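Long-range contacts in saframycin Mx1 synthetase B (Legionella pneumophila subsp. pneumophila, PDB 3KXW), which belongs to the AMP-binding enzyme family of the ANL clan, pairing a large N-terminal part with a smaller C-terminal domain: residues K28-L33 and A237-P242; I210-L215 and T262-P267; A490-Q495 and F560-L565. All coordinates share one frame; numbering follows the deposited sequence.

Interaction 1: residues K28-L33 and A237-P242; sequences KSCTFL and AIMMSP
F32 has CG anti to the backbone N (chi1 -165°), which carries its ring forward along the neighbouring strand, past M239 and on to the backbone of M240 and S241. M239, a selenomethionine, bends at chi3 (-73°) and swings its methyl CE back to within 3.8 Å of C30 CB. The F32 and M239 side chains cross at about a right angle, with F32 CD1 3.8 Å from M239 CB. M239 O lies over one face of the phenyl ring, and M240 CA makes an off-centre CH-pi contact, 4.3 Å from the ring centroid.

T31 and I238 sit on the other side of the sheet, side by side and pointing the same way, with I238 CD1 3.6 Å from T31 CB. The second branch of I238, CG2, meets L33 CD1 at 3.9 Å. T31 OG1 is hydrogen-bonded to T40 OG1 on the antiparallel neighbour strand 37-42.

Between these two layers of side chains the strands run parallel, 12° apart, in the usual staggered ladder: A237 N gives to S29 O, T31 N to A237 O, M239 N to T31 O and L33 N to M239 O. Where the strands part, a water extends the pairing, donating to L33 O (2.7 Å) and accepting from S241 N (2.9 Å). S241 is then the N-cap of helix 242-247, its OG capping S244 N.

Helix 220-233 packs on the C30 and M239 face through I231 and I227, while helix 250-259 touches L33 and M240. On its far edge strand 28-34 carries a classic beta bulge, S29 and C30 both facing M41. The pair forms the parallel centre of a four-stranded mixed sheet with helices on both faces, a layered alpha/beta build within the AMP-binding enzyme region.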
loop_
_atom_site.group_PDB
_atom_site.type_symbol
_atom_site.label_atom_id
_atom_site.label_comp_id
_atom_site.label_asym_id
_atom_site.label_seq_id
_atom_site.Cartn_x
_atom_site.Cartn_y
_atom_site.Cartn_z
ATOM N N LYS A 28 -8.139 -24.017 6.630
ATOM C CA LYS A 28 -8.303 -22.605 6.971
ATOM C C LYS A 28 -7.674 -21.735 5.899
ATOM O O LYS A 28 -6.548 -21.962 5.497
ATOM C CB LYS A 28 -7.594 -22.273 8.290
ATOM C CG LYS A 28 -8.029 -23.090 9.478
ATOM C CD LYS A 28 -7.236 -22.685 10.745
ATOM C CE LYS A 28 -7.701 -23.464 11.962
ATOM N NZ LYS A 28 -9.194 -23.421 12.042
ATOM N N SER A 29 -8.386 -20.712 5.459
ATOM C CA SER A 29 -7.808 -19.786 4.498
ATOM C C SER A 29 -7.546 -18.410 5.113
ATOM O O SER A 29 -6.398 -17.983 5.245
ATOM C CB SER A 29 -8.743 -19.663 3.282
ATOM O OG SER A 29 -8.279 -18.684 2.389
ATOM N N CYS A 30 -8.612 -17.725 5.504
ATOM C CA CYS A 30 -8.499 -16.338 5.943
ATOM C C CYS A 30 -9.011 -16.169 7.357
ATOM O O CYS A 30 -10.092 -16.656 7.695
ATOM C CB CYS A 30 -9.308 -15.423 5.011
ATOM S SG CYS A 30 -8.557 -15.233 3.367
ATOM N N THR A 31 -8.236 -15.469 8.173
ATOM C CA THR A 31 -8.639 -15.139 9.524
ATOM C C THR A 31 -8.539 -13.631 9.700
ATOM O O THR A 31 -7.494 -13.025 9.403
ATOM C CB THR A 31 -7.741 -15.824 10.591
ATOM O OG1 THR A 31 -7.885 -17.256 10.525
ATOM C CG2 THR A 31 -8.098 -15.337 12.016
ATOM N N PHE A 32 -9.611 -13.032 10.200
ATOM C CA PHE A 32 -9.597 -11.594 10.498
ATOM C C PHE A 32 -9.795 -11.350 12.008
ATOM O O PHE A 32 -10.642 -11.985 12.646
ATOM C CB PHE A 32 -10.637 -10.850 9.645
ATOM C CG PHE A 32 -10.445 -9.370 9.633
ATOM C CD1 PHE A 32 -9.525 -8.788 8.768
ATOM C CD2 PHE A 32 -11.148 -8.560 10.514
ATOM C CE1 PHE A 32 -9.325 -7.417 8.768
ATOM C CE2 PHE A 32 -10.954 -7.191 10.527
ATOM C CZ PHE A 32 -10.042 -6.619 9.649
ATOM N N LEU A 33 -9.010 -10.431 12.556
ATOM C CA LEU A 33 -8.948 -10.209 13.984
ATOM C C LEU A 33 -9.414 -8.800 14.253
ATOM O O LEU A 33 -8.999 -7.874 13.561
ATOM C CB LEU A 33 -7.512 -10.377 14.495
ATOM C CG LEU A 33 -6.757 -11.665 14.164
ATOM C CD1 LEU A 33 -5.311 -11.598 14.653
ATOM C CD2 LEU A 33 -7.453 -12.886 14.746
ATOM N N ALA A 237 -3.869 -16.699 5.663
ATOM C CA ALA A 237 -3.706 -15.253 5.765
ATOM C C ALA A 237 -4.350 -14.830 7.082
ATOM O O ALA A 237 -5.536 -15.105 7.314
ATOM C CB ALA A 237 -4.391 -14.545 4.571
ATOM N N ILE A 238 -3.577 -14.212 7.970
ATOM C CA ILE A 238 -4.134 -13.750 9.240
ATOM C C ILE A 238 -4.064 -12.240 9.261
ATOM O O ILE A 238 -2.994 -11.682 9.018
ATOM C CB ILE A 238 -3.308 -14.273 10.467
ATOM C CG1 ILE A 238 -3.053 -15.778 10.351
ATOM C CG2 ILE A 238 -4.000 -13.871 11.796
ATOM C CD1 ILE A 238 -4.218 -16.605 10.539
HETATM N N MSE A 239 -5.184 -11.569 9.531
HETATM C CA MSE A 239 -5.250 -10.136 9.257
HETATM C C MSE A 239 -5.921 -9.287 10.343
HETATM O O MSE A 239 -6.744 -9.763 11.111
HETATM C CB MSE A 239 -5.985 -9.898 7.937
HETATM C CG MSE A 239 -5.273 -10.479 6.721
HETATM SE SE MSE A 239 -6.593 -10.670 5.268
HETATM C CE MSE A 239 -7.586 -12.216 6.006
HETATM N N MSE A 240 -5.557 -8.015 10.369
HETATM C CA MSE A 240 -6.322 -7.025 11.096
HETATM C C MSE A 240 -6.326 -5.743 10.271
HETATM O O MSE A 240 -5.657 -5.656 9.223
HETATM C CB MSE A 240 -5.705 -6.767 12.469
HETATM C CG MSE A 240 -4.357 -6.069 12.417
HETATM SE SE MSE A 240 -3.599 -5.873 14.222
HETATM C CE MSE A 240 -1.911 -5.041 13.711
ATOM N N SER A 241 -7.057 -4.738 10.739
ATOM C CA SER A 241 -7.153 -3.483 9.999
ATOM C C SER A 241 -5.969 -2.541 10.253
ATOM O O SER A 241 -5.317 -2.612 11.288
ATOM C CB SER A 241 -8.443 -2.762 10.369
ATOM O OG SER A 241 -8.374 -2.300 11.707
ATOM N N PRO A 242 -5.712 -1.628 9.323
ATOM C CA PRO A 242 -4.644 -0.659 9.575
ATOM C C PRO A 242 -4.964 0.190 10.794
ATOM O O PRO A 242 -4.043 0.576 11.518
ATOM C CB PRO A 242 -4.642 0.202 8.306
ATOM C CG PRO A 242 -5.174 -0.695 7.263
ATOM C CD PRO A 242 -6.254 -1.494 7.960
HETATM O O HOH W 1 -8.848 -5.193 13.012
#

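Interaction 2: residues I210-L215 and T262-P267; sequences IIFSWL and TISGSP
S264 OG lies in the plane of the F212 ring, at its edge, 3.9 Å from CD2. The W214 indole has L215 CD2 over one face, offset toward the rim, and S266 CB approaches CZ2 obliquely at 3.6 Å. L215 CD2 also rests against P267 CD, 4.0 Å away, packing at once on the indole face and on segment 262-267.

The S264 hydroxyl gives its proton to F212 O (2.8 Å), approaching from above the carbonyl plane, 56° out of it, and is also hydrogen-bonded to W252 NE1. At the other end I210 O takes two N-H groups: T262 N in the carbonyl plane on a lone pair, and I263 N from a tilted direction. T262 OG1, held between its own backbone N and carbonyl carbon (chi1 67°), accepts from I210 N at 3.1 Å. F212 N to I263 O (3.0 Å) completes the direct pairing.

The strands run 26° apart with a single bridge, I211 to I263, joining two sheets. Farther on they diverge, and water takes over: one molecule joins F212 O to G265 N, another W214 N to G265 O.

At nearest atoms the I211 side chain is about 4 Å from the bound 5'-O-[(S)-(dodecanoyloxy)(hydroxy)phosphoryl]adenosine. F245 stacks on W214 and W252 meets it edge-to-face; strand 236-239 flanks 210-213, strand 293-296 flanks 263-266, and helix 220-233 packs on I211 and L215.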
loop_
_atom_site.group_PDB
_atom_site.type_symbol
_atom_site.label_atom_id
_atom_site.label_comp_id
_atom_site.label_asym_id
_atom_site.label_seq_id
_atom_site.Cartn_x
_atom_site.Cartn_y
_atom_site.Cartn_z
ATOM N N ILE A 210 2.927 -18.875 6.992
ATOM C CA ILE A 210 1.743 -18.197 7.494
ATOM C C ILE A 210 1.929 -16.695 7.287
ATOM O O ILE A 210 2.923 -16.119 7.690
ATOM C CB ILE A 210 1.499 -18.518 8.974
ATOM C CG1 ILE A 210 1.179 -20.021 9.116
ATOM C CG2 ILE A 210 0.360 -17.662 9.544
ATOM C CD1 ILE A 210 0.877 -20.444 10.534
ATOM N N ILE A 211 0.974 -16.055 6.635
ATOM C CA ILE A 211 1.138 -14.632 6.413
ATOM C C ILE A 211 0.328 -13.831 7.414
ATOM O O ILE A 211 -0.839 -14.139 7.661
ATOM C CB ILE A 211 0.734 -14.257 4.974
ATOM C CG1 ILE A 211 1.639 -14.990 3.966
ATOM C CG2 ILE A 211 0.744 -12.739 4.791
ATOM C CD1 ILE A 211 1.240 -14.762 2.494
ATOM N N PHE A 212 0.931 -12.810 8.006
ATOM C CA PHE A 212 0.139 -11.869 8.794
ATOM C C PHE A 212 0.110 -10.518 8.082
ATOM O O PHE A 212 1.119 -10.094 7.520
ATOM C CB PHE A 212 0.660 -11.700 10.225
ATOM C CG PHE A 212 -0.222 -10.835 11.043
ATOM C CD1 PHE A 212 -1.297 -11.391 11.734
ATOM C CD2 PHE A 212 -0.093 -9.446 11.007
ATOM C CE1 PHE A 212 -2.171 -10.577 12.438
ATOM C CE2 PHE A 212 -0.971 -8.643 11.702
ATOM C CZ PHE A 212 -2.021 -9.204 12.420
ATOM N N SER A 213 -1.030 -9.849 8.091
ATOM C CA SER A 213 -1.084 -8.530 7.492
ATOM C C SER A 213 -2.029 -7.588 8.195
ATOM O O SER A 213 -3.146 -7.969 8.512
ATOM C CB SER A 213 -1.481 -8.645 6.029
ATOM O OG SER A 213 -1.456 -7.373 5.395
ATOM N N TRP A 214 -1.588 -6.354 8.432
ATOM C CA TRP A 214 -2.527 -5.277 8.796
ATOM C C TRP A 214 -2.715 -4.308 7.631
ATOM O O TRP A 214 -3.399 -3.295 7.781
ATOM C CB TRP A 214 -2.045 -4.477 10.025
ATOM C CG TRP A 214 -0.634 -3.928 9.857
ATOM C CD1 TRP A 214 0.512 -4.504 10.305
ATOM C CD2 TRP A 214 -0.242 -2.712 9.198
ATOM N NE1 TRP A 214 1.603 -3.733 9.958
ATOM C CE2 TRP A 214 1.164 -2.627 9.279
ATOM C CE3 TRP A 214 -0.940 -1.688 8.551
ATOM C CZ2 TRP A 214 1.888 -1.575 8.727
ATOM C CZ3 TRP A 214 -0.218 -0.623 8.010
ATOM C CH2 TRP A 214 1.184 -0.578 8.095
ATOM N N LEU A 215 -2.106 -4.612 6.487
ATOM C CA LEU A 215 -2.034 -3.655 5.365
ATOM C C LEU A 215 -3.374 -3.343 4.726
ATOM O O LEU A 215 -4.248 -4.194 4.652
ATOM C CB LEU A 215 -1.054 -4.137 4.293
ATOM C CG LEU A 215 0.401 -4.377 4.705
ATOM C CD1 LEU A 215 1.210 -4.902 3.508
ATOM C CD2 LEU A 215 1.055 -3.110 5.324
ATOM N N THR A 262 5.191 -16.293 9.436
ATOM C CA THR A 262 6.513 -16.422 8.844
ATOM C C THR A 262 6.808 -15.270 7.880
ATOM O O THR A 262 7.975 -14.875 7.671
ATOM C CB THR A 262 6.681 -17.798 8.099
ATOM O OG1 THR A 262 5.822 -17.850 6.958
ATOM C CG2 THR A 262 6.308 -18.957 9.020
ATOM N N ILE A 263 5.749 -14.742 7.281
ATOM C CA ILE A 263 5.881 -13.618 6.360
ATOM C C ILE A 263 4.947 -12.490 6.774
ATOM O O ILE A 263 3.777 -12.723 7.004
ATOM C CB ILE A 263 5.539 -14.043 4.932
ATOM C CG1 ILE A 263 6.429 -15.223 4.515
ATOM C CG2 ILE A 263 5.747 -12.882 3.974
ATOM C CD1 ILE A 263 6.146 -15.680 3.065
ATOM N N SER A 264 5.486 -11.288 6.929
ATOM C CA SER A 264 4.661 -10.119 7.224
ATOM C C SER A 264 5.507 -8.936 6.842
ATOM O O SER A 264 6.740 -9.024 6.836
ATOM C CB SER A 264 4.270 -10.097 8.718
ATOM O OG SER A 264 3.260 -9.152 9.008
ATOM N N GLY A 265 4.880 -7.836 6.433
ATOM C CA GLY A 265 5.666 -6.667 6.091
ATOM C C GLY A 265 4.810 -5.434 5.852
ATOM O O GLY A 265 3.634 -5.436 6.168
ATOM N N SER A 266 5.406 -4.402 5.256
ATOM C CA SER A 266 4.793 -3.081 5.233
ATOM C C SER A 266 5.694 -2.113 4.490
ATOM O O SER A 266 6.831 -2.438 4.171
ATOM C CB SER A 266 4.655 -2.559 6.672
ATOM O OG SER A 266 5.947 -2.396 7.276
ATOM N N PRO A 267 5.194 -0.890 4.236
ATOM C CA PRO A 267 6.116 0.177 3.826
ATOM C C PRO A 267 7.108 0.456 4.941
ATOM O O PRO A 267 6.863 0.144 6.107
ATOM C CB PRO A 267 5.191 1.406 3.641
ATOM C CG PRO A 267 3.816 0.834 3.497
ATOM C CD PRO A 267 3.819 -0.398 4.383
HETATM O O HOH W 2 2.052 -8.273 5.768
HETATM O O HOH W 3 1.380 -6.191 7.888
#

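Interaction 3: residues A490-Q495 and F560-L565; sequences AAFVIQ and FCRKHL
Strand 490-495 and helix 560-565 cross at 59°, their axes 9.0 Å apart at closest approach, a gap filled by side chains from both. On the strand side F492 meets the helix. With CG lodged between its own backbone N and carbonyl carbon (chi1 50°), its ring stands up toward the helix. R562 CB sits over one ring face, a CH-pi contact 4.2 Å from the centroid, while L565 CD2 comes in at the edge, 4.1 Å from CZ. C561 CB approaches CE2 at 3.8 Å, and C561 SG reaches A490 CB, 3.7 Å away, two residues before F492.

From its CB over the phenyl ring, R562 runs on toward the strand, bending at chi3 so that the guanidinium meets the V493 carbonyl. NH2 gives the main hydrogen bond to V493 O, 2.7 Å long and somewhat bent; NH1 adds a weak one at 3.2 Å. F492 CD1 lies over one face of the guanidinium, but ring and guanidinium planes are 51° apart, so this is an inclined contact and not a flat stack. I494 slides past R562 in the opposite direction, its CD1 close to NH1. A water at the guanidinium edge accepts from Q495 N and, weakly, from NH1.

F492 and I494 pair with T503 and K501 of strand 499-508, so V493, between them, turns its carbonyl to the other edge. No further strand of the chain follows there, and R562 takes it up. M505 of strand 499-508 also packs on C561 and L565, whereas A491 points away from helix 554-567 and meets I473 of helix 469-479. This is helix-on-sheet packing in a small alpha-plus-beta domain, as in the C-terminal domain of ANL proteins.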
loop_
_atom_site.group_PDB
_atom_site.type_symbol
_atom_site.label_atom_id
_atom_site.label_comp_id
_atom_site.label_asym_id
_atom_site.label_seq_id
_atom_site.Cartn_x
_atom_site.Cartn_y
_atom_site.Cartn_z
ATOM N N ALA A 490 -0.429 24.008 9.239
ATOM C CA ALA A 490 0.117 24.033 7.899
ATOM C C ALA A 490 0.783 22.686 7.656
ATOM O O ALA A 490 1.316 22.090 8.580
ATOM C CB ALA A 490 1.115 25.165 7.752
ATOM N N ALA A 491 0.697 22.199 6.422
ATOM C CA ALA A 491 1.334 20.940 6.038
ATOM C C ALA A 491 2.146 21.178 4.778
ATOM O O ALA A 491 1.722 21.902 3.904
ATOM C CB ALA A 491 0.285 19.878 5.780
ATOM N N PHE A 492 3.306 20.546 4.687
ATOM C CA PHE A 492 4.157 20.727 3.529
ATOM C C PHE A 492 5.215 19.661 3.539
ATOM O O PHE A 492 5.468 19.037 4.569
ATOM C CB PHE A 492 4.802 22.115 3.527
ATOM C CG PHE A 492 5.456 22.489 4.822
ATOM C CD1 PHE A 492 6.811 22.266 5.027
ATOM C CD2 PHE A 492 4.720 23.048 5.847
ATOM C CE1 PHE A 492 7.420 22.603 6.227
ATOM C CE2 PHE A 492 5.326 23.386 7.055
ATOM C CZ PHE A 492 6.676 23.172 7.238
ATOM N N VAL A 493 5.869 19.485 2.399
ATOM C CA VAL A 493 6.953 18.518 2.300
ATOM C C VAL A 493 8.292 19.209 2.190
ATOM O O VAL A 493 8.459 20.157 1.411
ATOM C CB VAL A 493 6.772 17.608 1.074
ATOM C CG1 VAL A 493 7.938 16.609 0.974
ATOM C CG2 VAL A 493 5.467 16.877 1.178
ATOM N N ILE A 494 9.243 18.719 2.977
ATOM C CA ILE A 494 10.602 19.236 3.023
ATOM C C ILE A 494 11.515 18.208 2.399
ATOM O O ILE A 494 11.372 17.021 2.684
ATOM C CB ILE A 494 11.031 19.429 4.491
ATOM C CG1 ILE A 494 10.166 20.511 5.124
ATOM C CG2 ILE A 494 12.502 19.776 4.608
ATOM C CD1 ILE A 494 10.002 21.705 4.231
ATOM N N GLN A 495 12.435 18.639 1.538
ATOM C CA GLN A 495 13.474 17.716 1.073
ATOM C C GLN A 495 14.710 17.930 1.918
ATOM O O GLN A 495 15.187 19.050 2.048
ATOM C CB GLN A 495 13.808 17.891 -0.401
ATOM C CG GLN A 495 14.720 16.773 -0.894
ATOM C CD GLN A 495 15.256 17.001 -2.297
ATOM O OE1 GLN A 495 15.066 18.060 -2.887
ATOM N NE2 GLN A 495 15.935 15.991 -2.839
ATOM N N PHE A 560 5.247 30.646 5.263
ATOM C CA PHE A 560 5.832 31.193 6.487
ATOM C C PHE A 560 6.430 30.077 7.339
ATOM O O PHE A 560 7.568 30.183 7.799
ATOM C CB PHE A 560 4.788 31.978 7.290
ATOM C CG PHE A 560 5.245 32.341 8.680
ATOM C CD1 PHE A 560 5.774 33.596 8.947
ATOM C CD2 PHE A 560 5.157 31.423 9.715
ATOM C CE1 PHE A 560 6.203 33.933 10.230
ATOM C CE2 PHE A 560 5.594 31.748 10.994
ATOM C CZ PHE A 560 6.117 33.006 11.248
ATOM N N CYS A 561 5.661 29.003 7.528
ATOM C CA CYS A 561 6.088 27.888 8.367
ATOM C C CYS A 561 7.282 27.175 7.761
ATOM O O CYS A 561 8.213 26.769 8.459
ATOM C CB CYS A 561 4.952 26.871 8.533
ATOM S SG CYS A 561 3.524 27.458 9.471
ATOM N N ARG A 562 7.238 26.984 6.452
ATOM C CA ARG A 562 8.349 26.336 5.774
ATOM C C ARG A 562 9.623 27.167 5.942
ATOM O O ARG A 562 10.687 26.626 6.232
ATOM C CB ARG A 562 8.019 26.130 4.302
ATOM C CG ARG A 562 9.169 25.613 3.481
ATOM C CD ARG A 562 8.845 25.758 1.996
ATOM N NE ARG A 562 7.956 24.705 1.504
ATOM C CZ ARG A 562 8.353 23.465 1.222
ATOM N NH1 ARG A 562 9.626 23.118 1.411
ATOM N NH2 ARG A 562 7.483 22.571 0.764
ATOM N N LYS A 563 9.490 28.486 5.800
ATOM C CA LYS A 563 10.645 29.385 5.833
ATOM C C LYS A 563 11.239 29.548 7.224
ATOM O O LYS A 563 12.457 29.674 7.376
ATOM C CB LYS A 563 10.289 30.760 5.257
ATOM C CG LYS A 563 11.301 31.837 5.641
ATOM C CD LYS A 563 10.960 33.202 5.056
ATOM C CE LYS A 563 11.952 34.255 5.544
ATOM N NZ LYS A 563 12.354 35.194 4.455
ATOM N N HIS A 564 10.387 29.544 8.244
ATOM C CA HIS A 564 10.871 29.738 9.607
ATOM C C HIS A 564 11.210 28.444 10.349
ATOM O O HIS A 564 11.839 28.476 11.400
ATOM C CB HIS A 564 9.913 30.623 10.401
ATOM C CG HIS A 564 9.871 32.037 9.914
ATOM N ND1 HIS A 564 8.906 32.494 9.042
ATOM C CD2 HIS A 564 10.690 33.089 10.153
ATOM C CE1 HIS A 564 9.123 33.773 8.781
ATOM N NE2 HIS A 564 10.198 34.157 9.443
ATOM N N LEU A 565 10.811 27.305 9.799
ATOM C CA LEU A 565 11.347 26.044 10.268
ATOM C C LEU A 565 12.780 25.984 9.779
ATOM O O LEU A 565 13.683 25.533 10.487
ATOM C CB LEU A 565 10.566 24.871 9.684
ATOM C CG LEU A 565 10.693 23.559 10.451
ATOM C CD1 LEU A 565 10.386 23.812 11.923
ATOM C CD2 LEU A 565 9.748 22.512 9.891
HETATM O O HOH W 4 11.936 21.563 0.883
#

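Overall arrangement
Interactions 1 and 2 lie side by side, their centres about 10 Å apart. Strands 236-239 and 210-213 are neighbours in one sheet: I238 N reaches I211 O and I238 O reaches S213 N, each a probable hydrogen bond. Strand 263-266 belongs to a second sheet, so interaction 2 joins the two. Along the chain the segments of these contacts alternate, weaving them together within the AMP-binding enzyme region. Interaction 3 comes later, in the C-terminal domain, about 39 Å from interaction 1 and about 34 Å from interaction 2 between centres, with no touch to either. The first two contacts lie inside the large N-terminal part and the third inside the small C-terminal domain.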